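Local structure of reducing end xylose-releasing exo-oligoxylanase (Bacillus halodurans, 1WU4) at residues W123-D128 with F187-E192; A241-Y246 with K255-F260. The protein hydrolyses xylooligosaccharides of three or more units, releasing xylose from the reducing end with inversion of anomeric configuration. The protein carries 1 engineered substitution. One frame throughout, in Å; residues are numbered along the deposited sequence.

How the contacts relate
Two contacts of an (alpha/alpha)6 barrel, made largely by loops, illustrate how the connections between barrel helices build the surroundings of an active site. Their centres lie about 16 Å apart, and they come in series along the chain, contact 1 closing before contact 2 opens. Contact 1 sets the start of helix 127-144 against the loop ahead of strand 193-194; contact 2 folds the loop after strand 245-246 back onto the residues leading into that strand. Strands 193-194 and 245-246 pair antiparallel, tying the two regions together, and the rings of Phe-187 and Tyr-244 meet directly. Both contacts come close to Asp-263, the probable proton acceptor, and contact 1 also borders Glu-70, the probable proton donor, through Asp-128.

Contact 1. Residues W123-D128 with F187-E192; sequences WGPAPD and FIPEVE
The carbonyl oxygen of Phe-187 is met by the ring of Pro-127, whose CD comes within 3.0 Å of Phe-187 O and whose CG follows at 3.4 Å from the same oxygen. Since a proline nitrogen within the chain has no hydrogen to donate, the oxygen faces carbon here and the approach is one of close packing. A second carbonyl is used in much the same way: Pro-125 O receives the methyl Ile-188 CG2 at 3.7 Å. That methyl lies beside the backbone N of its residue, anti to the carbonyl carbon, and it also covers one face of the Phe-187 ring near the rim. At the third point of touch the rings of Pro-125 and Pro-189 meet through their CG atoms, 3.7 Å from Pro-125 CG to Pro-189 CG. Pro-189 occupies the second position of a type I turn running from Ile-188 to Val-191. Beyond the pair, Phe-187 meets the rings of Phe-193 and Tyr-244. Pro-125 and Pro-127, on the two sides of the N-cap Ala-126, thus set the start of helix 127-144 against the loop carrying Pro-189, in a loop-to-helix junction of the (alpha/alpha)6 barrel beside the probable catalytic Asp-263.

Contact 2. Residues A241-Y246 with K255-F260; sequences APEYAY and KGYGHF
Tyr-244 and Tyr-257 form an offset stack in the (alpha/alpha)6 barrel, where the loop after strand 245-246 doubles back on the residues before it. Traced outward, Tyr-244 CB packs against Tyr-257 CB at 3.9 Å. Tyr-244 CG, beside the backbone N at chi1 -65°, lies under that same methylene, which makes a CH-pi contact over the ring face and also neighbours Tyr-244 CD1 and CD2. Farther out, Tyr-244 CE1 lies nearest Tyr-257 CD1, Tyr-244 CE2 meets Tyr-257 CD2 at 3.4 Å, Tyr-244 CZ sits by Tyr-257 CG, and Tyr-244 OH ends above the centre of the Tyr-257 ring. The planes are only 6° apart, and both side chains point the same way. Next to the stack, Tyr-244 N donates to Tyr-257 O at 2.9 Å, tilted from the carbonyl plane, while Glu-243 N gives His-259 O a weak bond. Glu-243 OE1 approaches Tyr-257 CD1 obliquely at 3.5 Å, carboxylate and ring planes 38° apart. Glu-243 OE2 accepts from the backbone N of Asp-263, so it probably helps to position that likely proton acceptor. OE1 takes part in a water bridge: one water donates to Glu-243 OE1 at 2.8 Å and to Gly-256 O at 2.8 Å, and accepts from His-259 N at 2.9 Å.

Contact 1. Residues W123-D128 with F187-E192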
# COMPACT_ATOMS: atom_id res chain seq x y z
N TRP A 123 -4.43 16.58 -13.01
CA TRP A 123 -3.63 15.88 -14.01
C TRP A 123 -2.31 15.46 -13.37
O TRP A 123 -1.35 15.14 -14.06
CB TRP A 123 -3.39 16.76 -15.24
CG TRP A 123 -4.50 16.70 -16.25
CD1 TRP A 123 -5.81 16.39 -16.02
CD2 TRP A 123 -4.40 16.99 -17.65
NE1 TRP A 123 -6.54 16.48 -17.19
CE2 TRP A 123 -5.70 16.85 -18.20
CE3 TRP A 123 -3.34 17.37 -18.49
CZ2 TRP A 123 -5.96 17.07 -19.56
CZ3 TRP A 123 -3.61 17.59 -19.84
CH2 TRP A 123 -4.91 17.44 -20.36
N GLY A 124 -2.29 15.48 -12.05
CA GLY A 124 -1.10 15.07 -11.32
C GLY A 124 -1.31 13.66 -10.79
O GLY A 124 -2.42 13.32 -10.38
N PRO A 125 -0.27 12.82 -10.79
CA PRO A 125 -0.37 11.44 -10.30
C PRO A 125 0.10 11.26 -8.86
O PRO A 125 0.65 12.17 -8.26
CB PRO A 125 0.54 10.69 -11.27
CG PRO A 125 1.67 11.67 -11.43
CD PRO A 125 0.97 13.01 -11.57
N ALA A 126 -0.14 10.07 -8.32
CA ALA A 126 0.27 9.72 -6.97
C ALA A 126 1.08 8.43 -7.12
O ALA A 126 0.51 7.36 -7.34
CB ALA A 126 -0.95 9.48 -6.09
N PRO A 127 2.41 8.52 -7.00
CA PRO A 127 3.31 7.37 -7.14
C PRO A 127 2.94 6.07 -6.42
O PRO A 127 3.22 4.99 -6.93
CB PRO A 127 4.65 7.92 -6.68
CG PRO A 127 4.59 9.33 -7.16
CD PRO A 127 3.18 9.76 -6.78
N ASP A 128 2.32 6.16 -5.25
CA ASP A 128 1.95 4.93 -4.56
C ASP A 128 0.87 4.17 -5.32
O ASP A 128 0.73 2.95 -5.18
CB ASP A 128 1.55 5.20 -3.09
CG ASP A 128 0.35 6.12 -2.94
OD1 ASP A 128 0.19 7.06 -3.74
OD2 ASP A 128 -0.43 5.90 -1.99
N PHE A 187 7.51 11.83 -3.79
CA PHE A 187 6.14 12.09 -3.36
C PHE A 187 5.30 12.29 -4.62
O PHE A 187 4.20 11.75 -4.74
CB PHE A 187 6.07 13.34 -2.48
CG PHE A 187 4.68 13.86 -2.28
CD1 PHE A 187 3.69 13.03 -1.77
CD2 PHE A 187 4.35 15.15 -2.68
CE1 PHE A 187 2.38 13.48 -1.65
CE2 PHE A 187 3.05 15.60 -2.57
CZ PHE A 187 2.06 14.77 -2.06
N ILE A 188 5.81 13.10 -5.54
CA ILE A 188 5.19 13.33 -6.85
C ILE A 188 6.35 13.57 -7.82
O ILE A 188 7.45 13.91 -7.40
CB ILE A 188 4.18 14.52 -6.87
CG1 ILE A 188 4.83 15.81 -6.36
CG2 ILE A 188 2.94 14.16 -6.06
CD1 ILE A 188 3.88 17.01 -6.40
N PRO A 189 6.11 13.37 -9.12
CA PRO A 189 7.16 13.54 -10.14
C PRO A 189 7.98 14.83 -10.16
O PRO A 189 9.19 14.78 -10.41
CB PRO A 189 6.41 13.33 -11.45
CG PRO A 189 5.32 12.38 -11.06
CD PRO A 189 4.85 12.96 -9.75
N GLU A 190 7.35 15.97 -9.89
CA GLU A 190 8.05 17.24 -9.95
C GLU A 190 8.70 17.79 -8.69
O GLU A 190 9.19 18.92 -8.69
CB GLU A 190 7.13 18.32 -10.54
CG GLU A 190 5.84 18.57 -9.77
CD GLU A 190 4.72 17.64 -10.19
OE1 GLU A 190 4.80 16.43 -9.91
OE2 GLU A 190 3.74 18.14 -10.79
N VAL A 191 8.73 17.01 -7.61
CA VAL A 191 9.37 17.50 -6.39
C VAL A 191 10.58 16.64 -6.08
O VAL A 191 10.77 15.58 -6.68
CB VAL A 191 8.41 17.49 -5.17
CG1 VAL A 191 7.22 18.38 -5.45
CG2 VAL A 191 7.97 16.06 -4.86
N GLU A 192 11.41 17.10 -5.14
CA GLU A 192 12.58 16.34 -4.76
C GLU A 192 12.57 15.95 -3.29
O GLU A 192 13.51 16.22 -2.54
CB GLU A 192 13.86 17.11 -5.10
CG GLU A 192 14.19 17.20 -6.60
CD GLU A 192 14.25 15.84 -7.30
OE1 GLU A 192 14.71 14.85 -6.70
OE2 GLU A 192 13.85 15.77 -8.48

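Contact 2. Residues A241-Y246 with K255-F260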
# COMPACT_ATOMS: atom_id res chain seq x y z
N ALA A 241 7.20 7.40 11.78
CA ALA A 241 7.69 8.04 10.56
C ALA A 241 6.75 9.17 10.15
O ALA A 241 5.54 9.08 10.36
CB ALA A 241 7.79 7.02 9.43
N PRO A 242 7.30 10.24 9.57
CA PRO A 242 6.49 11.38 9.13
C PRO A 242 5.77 11.03 7.84
O PRO A 242 6.15 10.07 7.15
CB PRO A 242 7.53 12.48 8.92
CG PRO A 242 8.71 11.70 8.40
CD PRO A 242 8.73 10.49 9.33
N GLU A 243 4.73 11.78 7.50
CA GLU A 243 4.00 11.52 6.26
C GLU A 243 4.88 11.85 5.05
O GLU A 243 4.99 11.05 4.13
CB GLU A 243 2.71 12.33 6.23
CG GLU A 243 1.69 11.85 7.25
CD GLU A 243 0.37 12.57 7.13
OE1 GLU A 243 0.31 13.77 7.49
OE2 GLU A 243 -0.61 11.94 6.68
N TYR A 244 5.50 13.03 5.06
CA TYR A 244 6.42 13.44 4.00
C TYR A 244 7.79 13.61 4.64
O TYR A 244 7.90 14.04 5.79
CB TYR A 244 6.06 14.79 3.38
CG TYR A 244 4.75 14.90 2.61
CD1 TYR A 244 3.88 13.81 2.47
CD2 TYR A 244 4.38 16.12 2.07
CE1 TYR A 244 2.65 13.96 1.81
CE2 TYR A 244 3.17 16.28 1.41
CZ TYR A 244 2.31 15.20 1.29
OH TYR A 244 1.10 15.40 0.66
N ALA A 245 8.84 13.30 3.89
CA ALA A 245 10.20 13.44 4.41
C ALA A 245 11.13 13.81 3.27
O ALA A 245 10.92 13.41 2.13
CB ALA A 245 10.66 12.15 5.07
N TYR A 246 12.16 14.59 3.58
CA TYR A 246 13.14 14.97 2.58
C TYR A 246 13.99 13.73 2.30
O TYR A 246 13.89 12.73 3.01
CB TYR A 246 14.02 16.09 3.13
CG TYR A 246 13.27 17.37 3.39
CD1 TYR A 246 12.70 18.10 2.34
CD2 TYR A 246 13.10 17.85 4.69
CE1 TYR A 246 12.00 19.27 2.58
CE2 TYR A 246 12.40 19.03 4.94
CZ TYR A 246 11.85 19.73 3.88
OH TYR A 246 11.16 20.90 4.13
N LYS A 255 3.90 21.93 4.72
CA LYS A 255 2.45 22.03 4.60
C LYS A 255 1.71 21.19 5.64
O LYS A 255 0.54 20.86 5.46
CB LYS A 255 2.01 21.64 3.19
CG LYS A 255 2.49 22.59 2.10
CD LYS A 255 1.99 24.01 2.36
CE LYS A 255 2.51 24.98 1.32
NZ LYS A 255 2.10 26.38 1.63
N GLY A 256 2.40 20.83 6.71
CA GLY A 256 1.78 20.06 7.78
C GLY A 256 1.90 18.55 7.72
O GLY A 256 1.32 17.86 8.56
N TYR A 257 2.65 18.03 6.75
CA TYR A 257 2.81 16.59 6.59
C TYR A 257 4.05 16.01 7.27
O TYR A 257 4.46 14.89 6.97
CB TYR A 257 2.84 16.24 5.10
CG TYR A 257 1.52 16.44 4.40
CD1 TYR A 257 0.56 15.43 4.38
CD2 TYR A 257 1.22 17.65 3.78
CE1 TYR A 257 -0.67 15.62 3.75
CE2 TYR A 257 -0.01 17.86 3.15
CZ TYR A 257 -0.95 16.84 3.14
OH TYR A 257 -2.16 17.03 2.51
N GLY A 258 4.65 16.76 8.19
CA GLY A 258 5.84 16.27 8.85
C GLY A 258 5.65 15.50 10.14
O GLY A 258 6.61 15.32 10.89
N HIS A 259 4.44 15.01 10.39
CA HIS A 259 4.17 14.28 11.63
C HIS A 259 3.64 12.87 11.38
O HIS A 259 3.51 12.44 10.23
CB HIS A 259 3.19 15.09 12.47
CG HIS A 259 3.57 16.53 12.60
ND1 HIS A 259 4.73 16.94 13.22
CD2 HIS A 259 2.97 17.65 12.14
CE1 HIS A 259 4.84 18.25 13.12
NE2 HIS A 259 3.78 18.71 12.47
N PHE A 260 3.36 12.15 12.47
CA PHE A 260 2.83 10.80 12.36
C PHE A 260 1.33 10.90 12.21
O PHE A 260 0.62 11.20 13.18
CB PHE A 260 3.18 9.97 13.60
CG PHE A 260 2.80 8.52 13.48
CD1 PHE A 260 3.52 7.67 12.64
CD2 PHE A 260 1.71 8.01 14.17
CE1 PHE A 260 3.16 6.33 12.51
CE2 PHE A 260 1.34 6.67 14.04
CZ PHE A 260 2.07 5.83 13.21
O HOH W 1 1.69 15.24 9.47